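Local atomic coordinates of uncharacterized protein (Bacteroides ovatus, PDB entry 4FS7), a protein that is of unknown function but, as an extracellular protein built of BspA-type leucine-rich repeats, probably binds other proteins. Residues 193-198 with 216-221; 167-172 with 188-193. All blocks are in the same frame, centred on the assembly; numbering follows the deposited sequence.

Interaction 1: 193-198 with 216-221; sequences PRNLKI and PNSLYY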
loop_
_atom_site.group_PDB
_atom_site.type_symbol
_atom_site.label_atom_id
_atom_site.label_comp_id
_atom_site.label_asym_id
_atom_site.label_seq_id
_atom_site.Cartn_x
_atom_site.Cartn_y
_atom_site.Cartn_z
ATOM N N PRO A 193 7.676 -12.010 -4.404
ATOM C CA PRO A 193 8.389 -12.666 -5.496
ATOM C C PRO A 193 9.886 -12.499 -5.310
ATOM O O PRO A 193 10.354 -11.428 -4.929
ATOM C CB PRO A 193 7.865 -11.915 -6.724
ATOM C CG PRO A 193 6.492 -11.544 -6.350
ATOM C CD PRO A 193 6.588 -11.173 -4.896
ATOM N N ARG A 194 10.644 -13.547 -5.595
ATOM C CA ARG A 194 12.059 -13.626 -5.222
ATOM C C ARG A 194 12.960 -12.608 -5.916
ATOM O O ARG A 194 14.038 -12.318 -5.420
ATOM C CB ARG A 194 12.588 -15.066 -5.397
ATOM C CG ARG A 194 11.965 -16.082 -4.415
ATOM C CD ARG A 194 12.291 -17.542 -4.791
ATOM N NE ARG A 194 11.724 -18.529 -3.862
ATOM C CZ ARG A 194 10.704 -19.332 -4.151
ATOM N NH1 ARG A 194 10.125 -19.260 -5.340
ATOM N NH2 ARG A 194 10.259 -20.209 -3.259
ATOM N N ASN A 195 12.521 -12.103 -7.063
ATOM C CA ASN A 195 13.243 -11.093 -7.830
ATOM C C ASN A 195 12.452 -9.779 -7.950
ATOM O O ASN A 195 12.639 -9.019 -8.878
ATOM C CB ASN A 195 13.576 -11.621 -9.223
ATOM C CG ASN A 195 14.798 -10.967 -9.827
ATOM O OD1 ASN A 195 14.800 -10.658 -11.008
ATOM N ND2 ASN A 195 15.850 -10.775 -9.028
ATOM N N LEU A 196 11.566 -9.514 -6.998
ATOM C CA LEU A 196 10.768 -8.286 -7.010
ATOM C C LEU A 196 11.694 -7.073 -7.023
ATOM O O LEU A 196 12.678 -7.039 -6.283
ATOM C CB LEU A 196 9.850 -8.224 -5.775
ATOM C CG LEU A 196 8.744 -7.189 -5.847
ATOM C CD1 LEU A 196 7.678 -7.550 -6.882
ATOM C CD2 LEU A 196 8.120 -6.976 -4.477
ATOM N N LYS A 197 11.336 -6.087 -7.840
ATOM C CA LYS A 197 12.103 -4.838 -8.026
ATOM C C LYS A 197 11.448 -3.617 -7.401
ATOM O O LYS A 197 12.102 -2.773 -6.801
ATOM C CB LYS A 197 12.273 -4.541 -9.515
ATOM C CG LYS A 197 12.994 -5.666 -10.328
ATOM C CD LYS A 197 14.493 -5.821 -9.940
ATOM C CE LYS A 197 15.168 -7.048 -10.524
ATOM N NZ LYS A 197 15.399 -6.918 -11.985
ATOM N N ILE A 198 10.127 -3.539 -7.560
ATOM C CA ILE A 198 9.347 -2.320 -7.254
ATOM C C ILE A 198 8.051 -2.646 -6.546
ATOM O O ILE A 198 7.314 -3.521 -7.015
ATOM C CB ILE A 198 9.028 -1.578 -8.610
ATOM C CG1 ILE A 198 10.303 -1.097 -9.287
ATOM C CG2 ILE A 198 8.004 -0.449 -8.390
ATOM C CD1 ILE A 198 10.086 -0.653 -10.734
ATOM N N PRO A 216 13.353 -8.946 -0.743
ATOM C CA PRO A 216 14.359 -9.564 -1.587
ATOM C C PRO A 216 15.516 -8.608 -1.831
ATOM O O PRO A 216 15.319 -7.404 -1.844
ATOM C CB PRO A 216 13.582 -9.826 -2.887
ATOM C CG PRO A 216 12.168 -9.793 -2.542
ATOM C CD PRO A 216 12.043 -8.874 -1.411
ATOM N N ASN A 217 16.703 -9.137 -2.100
ATOM C CA ASN A 217 17.859 -8.311 -2.415
ATOM C C ASN A 217 17.672 -7.441 -3.642
ATOM O O ASN A 217 18.287 -6.368 -3.757
ATOM C CB ASN A 217 19.128 -9.175 -2.513
ATOM C CG ASN A 217 19.517 -9.751 -1.159
ATOM O OD1 ASN A 217 19.098 -9.239 -0.102
ATOM N ND2 ASN A 217 20.334 -10.817 -1.170
ATOM N N SER A 218 16.802 -7.886 -4.544
ATOM C CA SER A 218 16.507 -7.177 -5.786
ATOM C C SER A 218 15.581 -5.931 -5.617
ATOM O O SER A 218 15.482 -5.129 -6.520
ATOM C CB SER A 218 15.843 -8.125 -6.801
ATOM O OG SER A 218 14.745 -8.790 -6.160
ATOM N N LEU A 219 14.873 -5.846 -4.499
ATOM C CA LEU A 219 13.875 -4.829 -4.301
ATOM C C LEU A 219 14.529 -3.499 -3.973
ATOM O O LEU A 219 15.242 -3.376 -2.983
ATOM C CB LEU A 219 12.931 -5.261 -3.186
ATOM C CG LEU A 219 11.867 -4.266 -2.748
ATOM C CD1 LEU A 219 10.891 -3.916 -3.844
ATOM C CD2 LEU A 219 11.135 -4.832 -1.551
ATOM N N TYR A 220 14.311 -2.509 -4.842
ATOM C CA TYR A 220 15.032 -1.240 -4.667
ATOM C C TYR A 220 14.154 -0.032 -4.443
ATOM O O TYR A 220 14.670 1.037 -4.133
ATOM C CB TYR A 220 16.007 -1.003 -5.824
ATOM C CG TYR A 220 15.368 -0.795 -7.148
ATOM C CD1 TYR A 220 14.803 0.413 -7.486
ATOM C CD2 TYR A 220 15.319 -1.838 -8.084
ATOM C CE1 TYR A 220 14.212 0.595 -8.746
ATOM C CE2 TYR A 220 14.723 -1.669 -9.321
ATOM C CZ TYR A 220 14.160 -0.447 -9.635
ATOM O OH TYR A 220 13.581 -0.222 -10.862
ATOM N N TYR A 221 12.834 -0.188 -4.600
ATOM C CA TYR A 221 11.903 0.927 -4.545
ATOM C C TYR A 221 10.661 0.620 -3.781
ATOM O O TYR A 221 9.999 -0.377 -4.054
ATOM C CB TYR A 221 11.538 1.362 -5.977
ATOM C CG TYR A 221 10.570 2.530 -6.058
ATOM C CD1 TYR A 221 9.186 2.358 -6.003
ATOM C CD2 TYR A 221 11.041 3.810 -6.131
ATOM C CE1 TYR A 221 8.324 3.433 -6.080
ATOM C CE2 TYR A 221 10.180 4.899 -6.160
ATOM C CZ TYR A 221 8.815 4.706 -6.123
ATOM O OH TYR A 221 7.939 5.794 -6.176
HETATM O O HOH W 1 16.522 -10.933 -4.977
#

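Interaction 2: 167-172 with 188-193; sequences VSLPDS and KSIKLP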
loop_
_atom_site.group_PDB
_atom_site.type_symbol
_atom_site.label_atom_id
_atom_site.label_comp_id
_atom_site.label_asym_id
_atom_site.label_seq_id
_atom_site.Cartn_x
_atom_site.Cartn_y
_atom_site.Cartn_z
ATOM N N VAL A 167 -1.750 -15.086 0.340
ATOM C CA VAL A 167 -1.672 -14.889 -1.110
ATOM C C VAL A 167 -0.341 -15.378 -1.647
ATOM O O VAL A 167 0.685 -15.083 -1.070
ATOM C CB VAL A 167 -1.949 -13.413 -1.509
ATOM C CG1 VAL A 167 -1.071 -12.439 -0.772
ATOM C CG2 VAL A 167 -1.852 -13.224 -3.015
ATOM N N SER A 168 -0.383 -16.175 -2.710
ATOM C CA SER A 168 0.795 -16.619 -3.431
ATOM C C SER A 168 0.884 -15.897 -4.763
ATOM O O SER A 168 0.125 -16.210 -5.679
ATOM C CB SER A 168 0.746 -18.129 -3.616
ATOM O OG SER A 168 1.891 -18.541 -4.365
ATOM N N LEU A 169 1.779 -14.932 -4.879
ATOM C CA LEU A 169 2.037 -14.158 -6.086
ATOM C C LEU A 169 2.921 -14.954 -7.031
ATOM O O LEU A 169 3.668 -15.812 -6.589
ATOM C CB LEU A 169 2.716 -12.833 -5.743
ATOM C CG LEU A 169 1.851 -11.797 -5.037
ATOM C CD1 LEU A 169 2.705 -10.704 -4.419
ATOM C CD2 LEU A 169 0.826 -11.206 -6.026
ATOM N N PRO A 170 2.869 -14.678 -8.345
ATOM C CA PRO A 170 3.777 -15.361 -9.259
ATOM C C PRO A 170 5.214 -14.987 -8.911
ATOM O O PRO A 170 5.554 -13.806 -8.759
ATOM C CB PRO A 170 3.376 -14.798 -10.635
ATOM C CG PRO A 170 1.997 -14.270 -10.448
ATOM C CD PRO A 170 1.980 -13.742 -9.052
ATOM N N ASP A 171 6.058 -15.999 -8.813
ATOM C CA ASP A 171 7.424 -15.757 -8.424
ATOM C C ASP A 171 8.245 -14.947 -9.407
ATOM O O ASP A 171 9.258 -14.359 -9.017
ATOM C CB ASP A 171 8.122 -17.062 -8.103
ATOM C CG ASP A 171 9.360 -16.877 -7.268
ATOM O OD1 ASP A 171 9.351 -16.158 -6.209
ATOM O OD2 ASP A 171 10.368 -17.441 -7.705
ATOM N N SER A 172 7.829 -14.865 -10.661
ATOM C CA SER A 172 8.518 -14.081 -11.647
ATOM C C SER A 172 8.166 -12.612 -11.648
ATOM O O SER A 172 8.777 -11.817 -12.385
ATOM C CB SER A 172 8.209 -14.620 -13.066
ATOM O OG SER A 172 6.808 -14.481 -13.365
ATOM N N LYS A 188 -1.457 -11.029 7.535
ATOM C CA LYS A 188 -0.351 -10.942 8.508
ATOM C C LYS A 188 1.022 -11.098 7.898
ATOM O O LYS A 188 2.008 -10.619 8.459
ATOM C CB LYS A 188 -0.565 -11.974 9.613
ATOM C CG LYS A 188 0.367 -11.903 10.791
ATOM C CD LYS A 188 0.040 -12.937 11.876
ATOM C CE LYS A 188 -1.430 -13.241 12.077
ATOM N NZ LYS A 188 -2.242 -12.113 12.666
ATOM N N SER A 189 1.083 -11.806 6.769
ATOM C CA SER A 189 2.333 -12.148 6.131
ATOM C C SER A 189 2.176 -12.151 4.616
ATOM O O SER A 189 1.090 -12.417 4.108
ATOM C CB SER A 189 2.740 -13.565 6.536
ATOM O OG SER A 189 2.654 -13.793 7.932
ATOM N N ILE A 190 3.279 -11.957 3.922
ATOM C CA ILE A 190 3.325 -12.207 2.495
ATOM C C ILE A 190 4.736 -12.566 2.113
ATOM O O ILE A 190 5.707 -11.947 2.588
ATOM C CB ILE A 190 2.791 -11.003 1.657
ATOM C CG1 ILE A 190 2.566 -11.418 0.200
ATOM C CG2 ILE A 190 3.652 -9.794 1.804
ATOM C CD1 ILE A 190 1.769 -10.417 -0.608
ATOM N N LYS A 191 4.864 -13.547 1.226
ATOM C CA LYS A 191 6.120 -13.899 0.584
ATOM C C LYS A 191 6.223 -13.163 -0.735
ATOM O O LYS A 191 5.457 -13.402 -1.648
ATOM C CB LYS A 191 6.207 -15.412 0.393
ATOM C CG LYS A 191 7.510 -15.863 -0.243
ATOM C CD LYS A 191 7.670 -17.380 -0.270
ATOM C CE LYS A 191 9.019 -17.801 -0.910
ATOM N NZ LYS A 191 10.190 -17.033 -0.325
ATOM N N LEU A 192 7.176 -12.261 -0.841
ATOM C CA LEU A 192 7.328 -11.470 -2.025
ATOM C C LEU A 192 8.000 -12.290 -3.117
ATOM O O LEU A 192 8.841 -13.139 -2.832
ATOM C CB LEU A 192 8.125 -10.202 -1.705
ATOM C CG LEU A 192 7.424 -9.209 -0.770
ATOM C CD1 LEU A 192 8.374 -8.044 -0.456
ATOM C CD2 LEU A 192 6.124 -8.657 -1.395
ATOM N N PRO A 193 7.676 -12.010 -4.404
ATOM C CA PRO A 193 8.389 -12.666 -5.496
ATOM C C PRO A 193 9.886 -12.499 -5.310
ATOM O O PRO A 193 10.354 -11.428 -4.929
ATOM C CB PRO A 193 7.865 -11.915 -6.724
ATOM C CG PRO A 193 6.492 -11.544 -6.350
ATOM C CD PRO A 193 6.588 -11.173 -4.896
HETATM O O HOH W 2 0.372 -14.474 2.342
HETATM O O HOH W 3 2.757 -15.427 0.789
HETATM O O HOH W 4 2.985 -14.025 -2.420
#

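Interaction 1: 193-198 with 216-221
The hydroxyl of Ser218 is the main polar side chain between 193-198 and 216-221. Its OG donates to Leu196 O at 2.7 Å, approaching the oxygen from above the carbonyl plane. A chi1 of 51° sets OG between the backbone N and the carbonyl carbon, which turns it to the neighbouring turn. Water 1 donates to both Ser218 OG and Arg194 O, a second bridge between the turns. Among backbone groups, Tyr220 N donates to Lys197 O at 3.0 Å and nearly straight, 168° at the hydrogen. Tyr221 N reaches the same oxygen only weakly. Lys197 O also lies over one face of the Tyr220 ring, nearer the ring's margin than its centre.

The apolar packing has two parts. Leu196 and Leu219 run next to each other in the same direction, with CD2 of Leu196 4.2 Å from CD1 of Leu219. Ile198 lies beside the Tyr220 ring, its CD1 3.5 Å from Tyr220 OH, while its CG2 meets Tyr221 CD1.

Each segment opens with a type I turn, Pro193 to Leu196 and Pro216 to Leu219, and ends in a parallel bridge, Ile198 with Tyr221. Such stacked turns and short parallel strands are characteristic of a leucine-rich repeat solenoid.

Interaction 2: 167-172 with 188-193
Leu169 meets both Ile190 and Pro193 across this contact. Its side chain can be followed outward. CB lies 4.0 Å from Pro193 CG. CG is set beside the backbone N and anti to the carbonyl carbon (chi1 -71°), and from it the CD1 branch extends to the other segment. CD1 lies between two partners: Pro193 CD and Ile190 CD1, each at 3.9 Å. Leu169 also touches Leu176 of strand 175-176, so it packs against a third part of the solenoid.

Ile190 CD1 has a second neighbour. It meets Val167 CG1 at 3.5 Å, tighter than usual for two carbons. The Ile190 chain is extended, with CG1 anti to the backbone N (chi1 -167°), and this carries CD1 across to Val167. Outside the two segments, Val167 also touches Ile144 and Ile190 touches Met213.

At the other end, Pro193 packs against backbone oxygens. Its CG lies 3.4 Å from Pro170 O, and its CB is near Asp171 O. Asp171 OD1 comes within 3.7 Å of Pro193 CA, but the strongest polar partner of this carboxylate is Arg194.

No direct hydrogen bond joins the segments. Three waters link the backbones instead. Water 2 accepts from Val167 N and donates to Ser189 O. Water 3 donates to Val167 O and accepts from Lys191 N. Water 4 donates to Val167 O and to Lys191 O, the latter at 2.7 Å, and accepts from Leu169 N. Val167 O thus takes two water hydrogens. The chemistry implies a contact of two kinds: apolar side chains and the Asp171–Pro193 end pack directly, while toward Val167 the backbones of Val167 and Leu169 meet those of Ser189 and Lys191 through water.

In the fold
From the N terminus, 167-172 begins on strand 166-168 and runs off its end. The chain passes through strand 175-176 before returning as 188-193. Interaction 2 closes that loop of 15 residues. The chain then continues through the shared Pro193 into 193-198, which ends on strand 198-199. It comes back as 216-221, where interaction 1 closes a loop of 17 residues. The two loops are in series and neither nest nor cross. The centres of interactions 1 and 2 lie about 12 Å apart. Two direct links join them: the Arg194–Asp171 salt bridge and the packing of Pro216 on Leu192. Together they tie three successive coils of the solenoid, through the turn after strand 166-168 and the turns before strands 198-199 and 221-222.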